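Local coordinates for protein probable intron-encoded endonuclease 1 (Wickerhamomyces canadensis, PDB 6X1J) that cuts DNA at a long recognition sequence as a LAGLIDADG homing endonuclease, serving the homing of an intron in the mitochondrial 21S rRNA gene, at residues A[150-155]-A[200-205]; A[177-182]-A[190-195]. All blocks are in the same frame, centred on the assembly; numbering follows the deposited sequence.

Contact 1. Residues A[150-155]-A[200-205]. With nucleotides of chain C; nucleotides of chain B.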
loop_
_atom_site.group_PDB
_atom_site.type_symbol
_atom_site.label_atom_id
_atom_site.label_comp_id
_atom_site.label_asym_id
_atom_site.label_seq_id
_atom_site.Cartn_x
_atom_site.Cartn_y
_atom_site.Cartn_z
ATOM N N GLY A 150 -11.750 -1.406 4.999
ATOM C CA GLY A 150 -13.096 -1.998 4.873
ATOM C C GLY A 150 -14.028 -1.450 5.927
ATOM O O GLY A 150 -13.543 -0.894 6.909
ATOM N N LYS A 151 -15.331 -1.577 5.693
ATOM C CA LYS A 151 -16.403 -1.321 6.685
ATOM C C LYS A 151 -16.672 -2.609 7.474
ATOM O O LYS A 151 -16.467 -3.708 6.942
ATOM C CB LYS A 151 -17.643 -0.822 5.953
ATOM C CG LYS A 151 -17.469 0.537 5.282
ATOM C CD LYS A 151 -18.757 1.010 4.662
ATOM C CE LYS A 151 -18.704 2.346 3.949
ATOM N NZ LYS A 151 -20.076 2.796 3.630
ATOM N N TRP A 152 -17.100 -2.482 8.725
ATOM C CA TRP A 152 -17.652 -3.614 9.504
ATOM C C TRP A 152 -19.057 -3.913 8.967
ATOM O O TRP A 152 -19.353 -5.092 8.744
ATOM C CB TRP A 152 -17.659 -3.218 10.971
ATOM C CG TRP A 152 -18.022 -4.290 11.935
ATOM C CD1 TRP A 152 -19.054 -4.231 12.819
ATOM C CD2 TRP A 152 -17.318 -5.511 12.204
ATOM N NE1 TRP A 152 -19.063 -5.358 13.597
ATOM C CE2 TRP A 152 -18.002 -6.151 13.260
ATOM C CE3 TRP A 152 -16.174 -6.124 11.686
ATOM C CZ2 TRP A 152 -17.597 -7.373 13.791
ATOM C CZ3 TRP A 152 -15.767 -7.337 12.211
ATOM C CH2 TRP A 152 -16.467 -7.945 13.255
ATOM N N ASP A 153 -19.830 -2.867 8.663
ATOM C CA ASP A 153 -21.265 -2.967 8.275
ATOM C C ASP A 153 -21.482 -2.320 6.905
ATOM O O ASP A 153 -21.331 -1.069 6.777
ATOM C CB ASP A 153 -22.190 -2.316 9.319
ATOM C CG ASP A 153 -23.686 -2.557 9.102
ATOM O OD1 ASP A 153 -24.038 -3.249 8.131
ATOM O OD2 ASP A 153 -24.484 -2.054 9.911
ATOM N N TYR A 154 -21.752 -3.147 5.890
ATOM C CA TYR A 154 -21.948 -2.666 4.498
ATOM C C TYR A 154 -23.400 -2.226 4.231
ATOM O O TYR A 154 -23.608 -1.695 3.130
ATOM C CB TYR A 154 -21.436 -3.714 3.501
ATOM C CG TYR A 154 -19.925 -3.749 3.416
ATOM C CD1 TYR A 154 -19.194 -4.563 4.271
ATOM C CD2 TYR A 154 -19.222 -2.940 2.526
ATOM C CE1 TYR A 154 -17.811 -4.595 4.235
ATOM C CE2 TYR A 154 -17.838 -2.959 2.489
ATOM C CZ TYR A 154 -17.137 -3.792 3.341
ATOM O OH TYR A 154 -15.779 -3.860 3.335
ATOM N N ASN A 155 -24.357 -2.393 5.160
ATOM C CA ASN A 155 -25.695 -1.762 4.998
ATOM C C ASN A 155 -25.482 -0.255 4.784
ATOM O O ASN A 155 -25.113 0.473 5.743
ATOM C CB ASN A 155 -26.666 -2.070 6.151
ATOM C CG ASN A 155 -27.925 -1.213 6.141
ATOM O OD1 ASN A 155 -28.172 -0.447 5.205
ATOM N ND2 ASN A 155 -28.717 -1.296 7.200
ATOM N N ILE A 200 -7.666 -9.662 11.943
ATOM C CA ILE A 200 -7.995 -8.328 11.349
ATOM C C ILE A 200 -8.065 -7.299 12.466
ATOM O O ILE A 200 -8.141 -7.698 13.642
ATOM C CB ILE A 200 -9.321 -8.365 10.578
ATOM C CG1 ILE A 200 -10.512 -8.694 11.483
ATOM C CG2 ILE A 200 -9.221 -9.334 9.417
ATOM C CD1 ILE A 200 -11.843 -8.659 10.771
ATOM N N ILE A 201 -8.051 -6.029 12.109
ATOM C CA ILE A 201 -8.081 -4.880 13.053
ATOM C C ILE A 201 -9.440 -4.225 12.917
ATOM O O ILE A 201 -9.721 -3.719 11.823
ATOM C CB ILE A 201 -6.931 -3.903 12.755
ATOM C CG1 ILE A 201 -5.578 -4.621 12.788
ATOM C CG2 ILE A 201 -6.957 -2.710 13.708
ATOM C CD1 ILE A 201 -4.364 -3.700 12.627
ATOM N N TYR A 202 -10.258 -4.282 13.972
ATOM C CA TYR A 202 -11.596 -3.657 14.068
ATOM C C TYR A 202 -11.359 -2.274 14.663
ATOM O O TYR A 202 -10.683 -2.179 15.731
ATOM C CB TYR A 202 -12.505 -4.560 14.920
ATOM C CG TYR A 202 -13.785 -3.956 15.446
ATOM C CD1 TYR A 202 -14.961 -3.999 14.706
ATOM C CD2 TYR A 202 -13.844 -3.382 16.708
ATOM C CE1 TYR A 202 -16.145 -3.461 15.194
ATOM C CE2 TYR A 202 -15.017 -2.825 17.208
ATOM C CZ TYR A 202 -16.178 -2.875 16.452
ATOM O OH TYR A 202 -17.336 -2.322 16.920
ATOM N N ILE A 203 -11.841 -1.229 13.999
ATOM C CA ILE A 203 -11.821 0.166 14.522
ATOM C C ILE A 203 -13.242 0.521 14.924
ATOM O O ILE A 203 -14.064 0.752 14.048
ATOM C CB ILE A 203 -11.297 1.155 13.478
ATOM C CG1 ILE A 203 -9.918 0.729 12.958
ATOM C CG2 ILE A 203 -11.317 2.591 14.036
ATOM C CD1 ILE A 203 -9.455 1.486 11.701
ATOM N N PRO A 204 -13.543 0.638 16.243
ATOM C CA PRO A 204 -14.926 0.722 16.711
ATOM C C PRO A 204 -15.521 2.053 16.248
ATOM O O PRO A 204 -14.753 2.946 15.928
ATOM C CB PRO A 204 -14.778 0.708 18.235
ATOM C CG PRO A 204 -13.449 1.450 18.428
ATOM C CD PRO A 204 -12.577 0.842 17.350
ATOM N N ASN A 205 -16.852 2.123 16.257
ATOM C CA ASN A 205 -17.657 3.291 15.857
ATOM C C ASN A 205 -17.193 4.546 16.594
ATOM O O ASN A 205 -17.239 5.644 16.002
ATOM C CB ASN A 205 -19.157 3.071 16.098
ATOM C CG ASN A 205 -19.954 4.308 15.758
ATOM O OD1 ASN A 205 -20.146 4.587 14.574
ATOM N ND2 ASN A 205 -20.327 5.102 16.765
ATOM P P DC C 18 -14.136 -3.103 0.129
ATOM O OP1 DC C 18 -14.032 -2.170 -1.027
ATOM O OP2 DC C 18 -14.330 -2.524 1.483
ATOM O "O5'" DC C 18 -15.376 -4.086 -0.070
ATOM C "C5'" DC C 18 -15.448 -4.896 -1.212
ATOM C "C4'" DC C 18 -16.529 -5.928 -1.029
ATOM O "O4'" DC C 18 -16.130 -6.928 -0.067
ATOM C "C3'" DC C 18 -17.920 -5.451 -0.606
ATOM O "O3'" DC C 18 -18.841 -5.627 -1.675
ATOM C "C2'" DC C 18 -18.210 -6.243 0.670
ATOM C "C1'" DC C 18 -17.284 -7.437 0.557
ATOM N N1 DC C 18 -16.867 -8.065 1.821
ATOM C C2 DC C 18 -17.064 -9.436 2.006
ATOM O O2 DC C 18 -17.591 -10.101 1.101
ATOM N N3 DC C 18 -16.698 -10.001 3.174
ATOM C C4 DC C 18 -16.104 -9.263 4.115
ATOM N N4 DC C 18 -15.721 -9.877 5.243
ATOM C C5 DC C 18 -15.866 -7.871 3.940
ATOM C C6 DC C 18 -16.240 -7.323 2.780
ATOM P P DT B 6 -21.248 -6.430 16.693
ATOM O OP1 DT B 6 -20.874 -6.740 18.066
ATOM O OP2 DT B 6 -20.600 -5.261 16.017
ATOM O "O5'" DT B 6 -21.031 -7.761 15.847
ATOM C "C5'" DT B 6 -21.613 -8.977 16.317
ATOM C "C4'" DT B 6 -21.328 -10.096 15.347
ATOM O "O4'" DT B 6 -22.291 -9.998 14.268
ATOM C "C3'" DT B 6 -19.941 -10.069 14.685
ATOM O "O3'" DT B 6 -19.457 -11.390 14.407
ATOM C "C2'" DT B 6 -20.206 -9.423 13.334
ATOM C "C1'" DT B 6 -21.579 -10.023 13.041
ATOM N N1 DT B 6 -22.397 -9.388 11.992
ATOM C C2 DT B 6 -23.240 -10.202 11.265
ATOM O O2 DT B 6 -23.342 -11.406 11.449
ATOM N N3 DT B 6 -23.941 -9.559 10.285
ATOM C C4 DT B 6 -23.906 -8.223 9.974
ATOM O O4 DT B 6 -24.580 -7.806 9.044
ATOM C C5 DT B 6 -22.987 -7.429 10.756
ATOM C C7 DT B 6 -22.853 -5.969 10.462
ATOM C C6 DT B 6 -22.285 -8.044 11.712
ATOM P P DC C 19 -20.357 -5.062 -1.590
ATOM O OP1 DC C 19 -20.889 -5.081 -2.945
ATOM O OP2 DC C 19 -20.348 -3.798 -0.826
ATOM O "O5'" DC C 19 -21.141 -6.275 -0.946
ATOM C "C5'" DC C 19 -21.352 -7.408 -1.799
ATOM C "C4'" DC C 19 -21.868 -8.602 -1.033
ATOM O "O4'" DC C 19 -20.986 -8.984 0.058
ATOM C "C3'" DC C 19 -23.281 -8.499 -0.438
ATOM O "O3'" DC C 19 -24.112 -9.587 -0.867
ATOM C "C2'" DC C 19 -23.050 -8.589 1.059
ATOM C "C1'" DC C 19 -21.789 -9.438 1.136
ATOM N N1 DC C 19 -21.024 -9.309 2.394
ATOM C C2 DC C 19 -20.862 -10.442 3.196
ATOM O O2 DC C 19 -21.316 -11.524 2.805
ATOM N N3 DC C 19 -20.191 -10.335 4.364
ATOM C C4 DC C 19 -19.704 -9.156 4.750
ATOM N N4 DC C 19 -19.060 -9.103 5.915
ATOM C C5 DC C 19 -19.872 -7.979 3.964
ATOM C C6 DC C 19 -20.533 -8.099 2.803
#
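This contact belongs to the second of the two antiparallel DNA-binding sheets of the LAGLIDADG fold, on its DNA-facing side. Trp152, just past strand 149-151, meets Tyr202 of strand 198-203. Strand 163-165 runs between the two, so no backbone hydrogen bond joins the segments and side chains bridge the gap. The rings form a T-shaped pair. The CD1-CE1 edge of Tyr202 stands over one face of the indole, with planes at 74° and the centroids of the phenol and the five-membered ring 4.9 Å apart. The closest atoms are Trp152 CD2 and Tyr202 CD1, at 3.8 Å. Trp152 has CG anti to its own N (chi1 -173°), which carries the indole toward strand 198-203. Ile200 CD1 adds a looser touch at the indole edge, 4.4 Å from Trp152 CZ3. The Tyr202 hydroxyl is hydrogen-bonded to Ser162 OG.

The indole also holds the backbone of one DNA strand. Trp152 NE1 donates to OP2 of DT6 of chain B at 2.9 Å, and its CZ2 packs on C2' of the same sugar. Asp153 lies against the thymine methyl, with CG 3.8 Å from C7 of DT6 of chain B. Its OD1 accepts from Asn155 N, closing an Asx turn. Tyr154 serves the other DNA strand. Its ring lies between Lys151 CB on one face and the sugar C2' of DC18 of chain C on the opposite face. At the ring edge, Tyr154 OH donates to OP2 of DC18 of chain C at 2.7 Å.

Contact 2. Residues A[177-182]-A[190-195]. With nucleotides of chain C; nucleotides of chain B.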
loop_
_atom_site.group_PDB
_atom_site.type_symbol
_atom_site.label_atom_id
_atom_site.label_comp_id
_atom_site.label_asym_id
_atom_site.label_seq_id
_atom_site.Cartn_x
_atom_site.Cartn_y
_atom_site.Cartn_z
ATOM N N ILE A 177 0.807 -6.669 17.985
ATOM C CA ILE A 177 1.794 -5.540 18.040
ATOM C C ILE A 177 1.192 -4.283 17.398
ATOM O O ILE A 177 1.215 -3.198 18.072
ATOM C CB ILE A 177 3.158 -5.911 17.431
ATOM C CG1 ILE A 177 3.916 -6.891 18.335
ATOM C CG2 ILE A 177 3.985 -4.658 17.200
ATOM C CD1 ILE A 177 4.791 -7.860 17.594
ATOM N N LEU A 178 0.668 -4.396 16.170
ATOM C CA LEU A 178 0.112 -3.215 15.429
ATOM C C LEU A 178 -0.949 -2.539 16.301
ATOM O O LEU A 178 -0.863 -1.276 16.532
ATOM C CB LEU A 178 -0.493 -3.675 14.099
ATOM C CG LEU A 178 0.511 -4.064 13.016
ATOM C CD1 LEU A 178 -0.164 -4.811 11.866
ATOM C CD2 LEU A 178 1.256 -2.833 12.485
ATOM N N ILE A 179 -1.878 -3.360 16.836
ATOM C CA ILE A 179 -3.050 -2.851 17.594
ATOM C C ILE A 179 -2.516 -2.110 18.816
ATOM O O ILE A 179 -2.946 -0.969 19.038
ATOM C CB ILE A 179 -4.016 -3.978 17.995
ATOM C CG1 ILE A 179 -4.780 -4.547 16.794
ATOM C CG2 ILE A 179 -4.945 -3.459 19.069
ATOM C CD1 ILE A 179 -5.332 -5.910 17.052
ATOM N N ASN A 180 -1.607 -2.742 19.565
ATOM C CA ASN A 180 -0.990 -2.141 20.782
ATOM C C ASN A 180 -0.355 -0.776 20.453
ATOM O O ASN A 180 -0.692 0.229 21.139
ATOM C CB ASN A 180 0.047 -3.063 21.430
ATOM C CG ASN A 180 0.526 -2.479 22.743
ATOM O OD1 ASN A 180 1.547 -1.795 22.773
ATOM N ND2 ASN A 180 -0.244 -2.644 23.805
ATOM N N ASP A 181 0.482 -0.718 19.417
ATOM C CA ASP A 181 1.293 0.493 19.088
ATOM C C ASP A 181 0.450 1.555 18.371
ATOM O O ASP A 181 0.622 2.788 18.670
ATOM C CB ASP A 181 2.532 0.076 18.309
ATOM C CG ASP A 181 3.412 -0.846 19.131
ATOM O OD1 ASP A 181 3.273 -0.795 20.348
ATOM O OD2 ASP A 181 4.158 -1.656 18.549
ATOM N N LEU A 182 -0.491 1.124 17.509
ATOM C CA LEU A 182 -1.440 2.081 16.893
ATOM C C LEU A 182 -2.217 2.790 17.984
ATOM O O LEU A 182 -2.354 3.996 17.850
ATOM C CB LEU A 182 -2.406 1.376 15.945
ATOM C CG LEU A 182 -1.815 0.995 14.588
ATOM C CD1 LEU A 182 -2.770 0.064 13.855
ATOM C CD2 LEU A 182 -1.502 2.247 13.766
ATOM N N CYS A 190 -8.562 0.380 18.706
ATOM C CA CYS A 190 -8.563 -0.848 17.871
ATOM C C CYS A 190 -8.578 -2.073 18.771
ATOM O O CYS A 190 -7.929 -2.028 19.801
ATOM C CB CYS A 190 -7.288 -1.005 17.050
ATOM S SG CYS A 190 -7.066 0.411 15.973
ATOM N N SER A 191 -9.165 -3.158 18.308
ATOM C CA SER A 191 -9.100 -4.475 18.980
ATOM C C SER A 191 -9.043 -5.510 17.873
ATOM O O SER A 191 -9.349 -5.133 16.718
ATOM C CB SER A 191 -10.274 -4.675 19.877
ATOM O OG SER A 191 -11.486 -4.683 19.120
ATOM N N ILE A 192 -8.589 -6.711 18.198
ATOM C CA ILE A 192 -8.394 -7.829 17.239
ATOM C C ILE A 192 -9.724 -8.558 16.994
ATOM O O ILE A 192 -10.613 -8.545 17.861
ATOM C CB ILE A 192 -7.270 -8.776 17.708
ATOM C CG1 ILE A 192 -6.805 -9.666 16.552
ATOM C CG2 ILE A 192 -7.657 -9.613 18.943
ATOM C CD1 ILE A 192 -5.471 -10.330 16.773
ATOM N N LYS A 193 -9.848 -9.140 15.806
ATOM C CA LYS A 193 -10.946 -10.040 15.388
ATOM C C LYS A 193 -10.378 -11.024 14.373
ATOM O O LYS A 193 -9.190 -10.884 13.991
ATOM C CB LYS A 193 -12.102 -9.308 14.707
ATOM C CG LYS A 193 -12.682 -8.111 15.436
ATOM C CD LYS A 193 -13.835 -8.476 16.300
ATOM C CE LYS A 193 -14.655 -7.260 16.650
ATOM N NZ LYS A 193 -15.207 -7.437 17.998
ATOM N N PHE A 194 -11.214 -11.954 13.923
ATOM C CA PHE A 194 -10.812 -13.081 13.062
ATOM C C PHE A 194 -11.766 -13.132 11.884
ATOM O O PHE A 194 -12.973 -12.895 12.036
ATOM C CB PHE A 194 -10.710 -14.337 13.921
ATOM C CG PHE A 194 -9.617 -14.165 14.939
ATOM C CD1 PHE A 194 -8.304 -14.482 14.631
ATOM C CD2 PHE A 194 -9.877 -13.514 16.126
ATOM C CE1 PHE A 194 -7.279 -14.242 15.534
ATOM C CE2 PHE A 194 -8.856 -13.298 17.041
ATOM C CZ PHE A 194 -7.556 -13.650 16.737
ATOM N N ASN A 195 -11.195 -13.363 10.716
ATOM C CA ASN A 195 -11.952 -13.563 9.471
ATOM C C ASN A 195 -11.309 -14.791 8.799
ATOM O O ASN A 195 -10.082 -14.775 8.575
ATOM C CB ASN A 195 -12.026 -12.235 8.706
ATOM C CG ASN A 195 -12.670 -12.428 7.350
ATOM O OD1 ASN A 195 -12.028 -12.235 6.308
ATOM N ND2 ASN A 195 -13.889 -12.949 7.366
ATOM P P DC C 17 -7.460 -6.589 0.846
ATOM O OP1 DC C 17 -6.532 -6.463 -0.302
ATOM O OP2 DC C 17 -6.885 -6.543 2.222
ATOM O "O5'" DC C 17 -8.594 -5.481 0.653
ATOM C "C5'" DC C 17 -9.732 -5.236 1.533
ATOM C "C4'" DC C 17 -11.022 -5.452 0.769
ATOM O "O4'" DC C 17 -11.373 -6.865 0.707
ATOM C "C3'" DC C 17 -12.279 -4.715 1.236
ATOM O "O3'" DC C 17 -12.868 -4.080 0.073
ATOM C "C2'" DC C 17 -13.116 -5.825 1.845
ATOM C "C1'" DC C 17 -12.738 -7.049 1.047
ATOM N N1 DC C 17 -12.868 -8.348 1.766
ATOM C C2 DC C 17 -13.430 -9.465 1.119
ATOM O O2 DC C 17 -13.848 -9.349 -0.046
ATOM N N3 DC C 17 -13.504 -10.643 1.781
ATOM C C4 DC C 17 -13.010 -10.747 3.015
ATOM N N4 DC C 17 -13.125 -11.921 3.640
ATOM C C5 DC C 17 -12.414 -9.638 3.682
ATOM C C6 DC C 17 -12.344 -8.476 3.018
ATOM P P DG B 9 -19.315 -21.464 6.690
ATOM O OP1 DG B 9 -20.182 -22.627 6.426
ATOM O OP2 DG B 9 -17.993 -21.652 7.359
ATOM O "O5'" DG B 9 -19.116 -20.730 5.297
ATOM C "C5'" DG B 9 -20.283 -20.338 4.577
ATOM C "C4'" DG B 9 -19.906 -19.436 3.430
ATOM O "O4'" DG B 9 -19.477 -18.148 3.932
ATOM C "C3'" DG B 9 -18.774 -19.950 2.546
ATOM O "O3'" DG B 9 -19.197 -19.773 1.197
ATOM C "C2'" DG B 9 -17.604 -19.070 2.941
ATOM C "C1'" DG B 9 -18.329 -17.787 3.230
ATOM N N9 DG B 9 -17.611 -16.783 3.993
ATOM C C8 DG B 9 -16.839 -16.950 5.116
ATOM N N7 DG B 9 -16.301 -15.836 5.535
ATOM C C5 DG B 9 -16.729 -14.882 4.619
ATOM C C6 DG B 9 -16.446 -13.491 4.534
ATOM O O6 DG B 9 -15.752 -12.790 5.284
ATOM N N1 DG B 9 -17.089 -12.906 3.449
ATOM C C2 DG B 9 -17.882 -13.569 2.547
ATOM N N2 DG B 9 -18.410 -12.814 1.560
ATOM N N3 DG B 9 -18.140 -14.869 2.606
ATOM C C4 DG B 9 -17.551 -15.451 3.671
#
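Helix 172-186 comes nearest to the start of strand 191-195 at Ile179 and Cys190, whose CA atoms are 5.9 Å apart, and no hydrogen bond crosses between the segments. Ile179 carries the contact with both of its branches. CG2 rests on the backbone of Cys190, 3.4 Å from Cys190 O, and lies 3.9 Å from Cys190 CB. The longer branch reaches further along the strand, where Ile179 CD1 comes to 3.5 Å from Ile192 CB. The two isoleucine side chains cross at about a right angle. Ile179 CG1 lies anti to its carbonyl carbon (chi1 -71°) and CG2 anti to its N, so the branches diverge.

This is helix-on-sheet packing in the LAGLIDADG fold: the helix covers the side of the sheet turned from the DNA. Next to Ile179, Leu178 and Leu182 pack on Trp144 of helix 138-148.

At the strand's far end Asn195 bridges two adjacent base pairs: DG9 of chain B pairs with DC18 of chain C, the neighbour of DC17. Asn195 OD1 accepts from N4 of DC17 of chain C at 2.9 Å, nearly straight (176°). It is also hydrogen-bonded to Gln168 NE2, which probably helps to fix the amide. Asn195 ND2 donates to O6 of DG9 of chain B at 2.8 Å.

Overall arrangement
Both contacts hold the same four-stranded sheet, at different places. Contact 1 is buried under bound DNA and links residues of strand 198-203 to the turn after strand 149-151. Contact 2 is only partly buried and sets helix 172-186 against edge strand 191-195. Their centres are 13 Å apart. Strands 191-195 and 198-203 are neighbours, joined by backbone hydrogen bonds between Ile200 and Lys193 and between Tyr202 and Ser191. Lys193 also makes a cation-pi contact with Tyr202. The chemistry differs: aromatic stacking and hydrogen bonds to DNA phosphates in contact 1, aliphatic packing in contact 2, with hydrogen bonds between the Asn195 amide and base edges at the strand's end, consistent with sequence recognition.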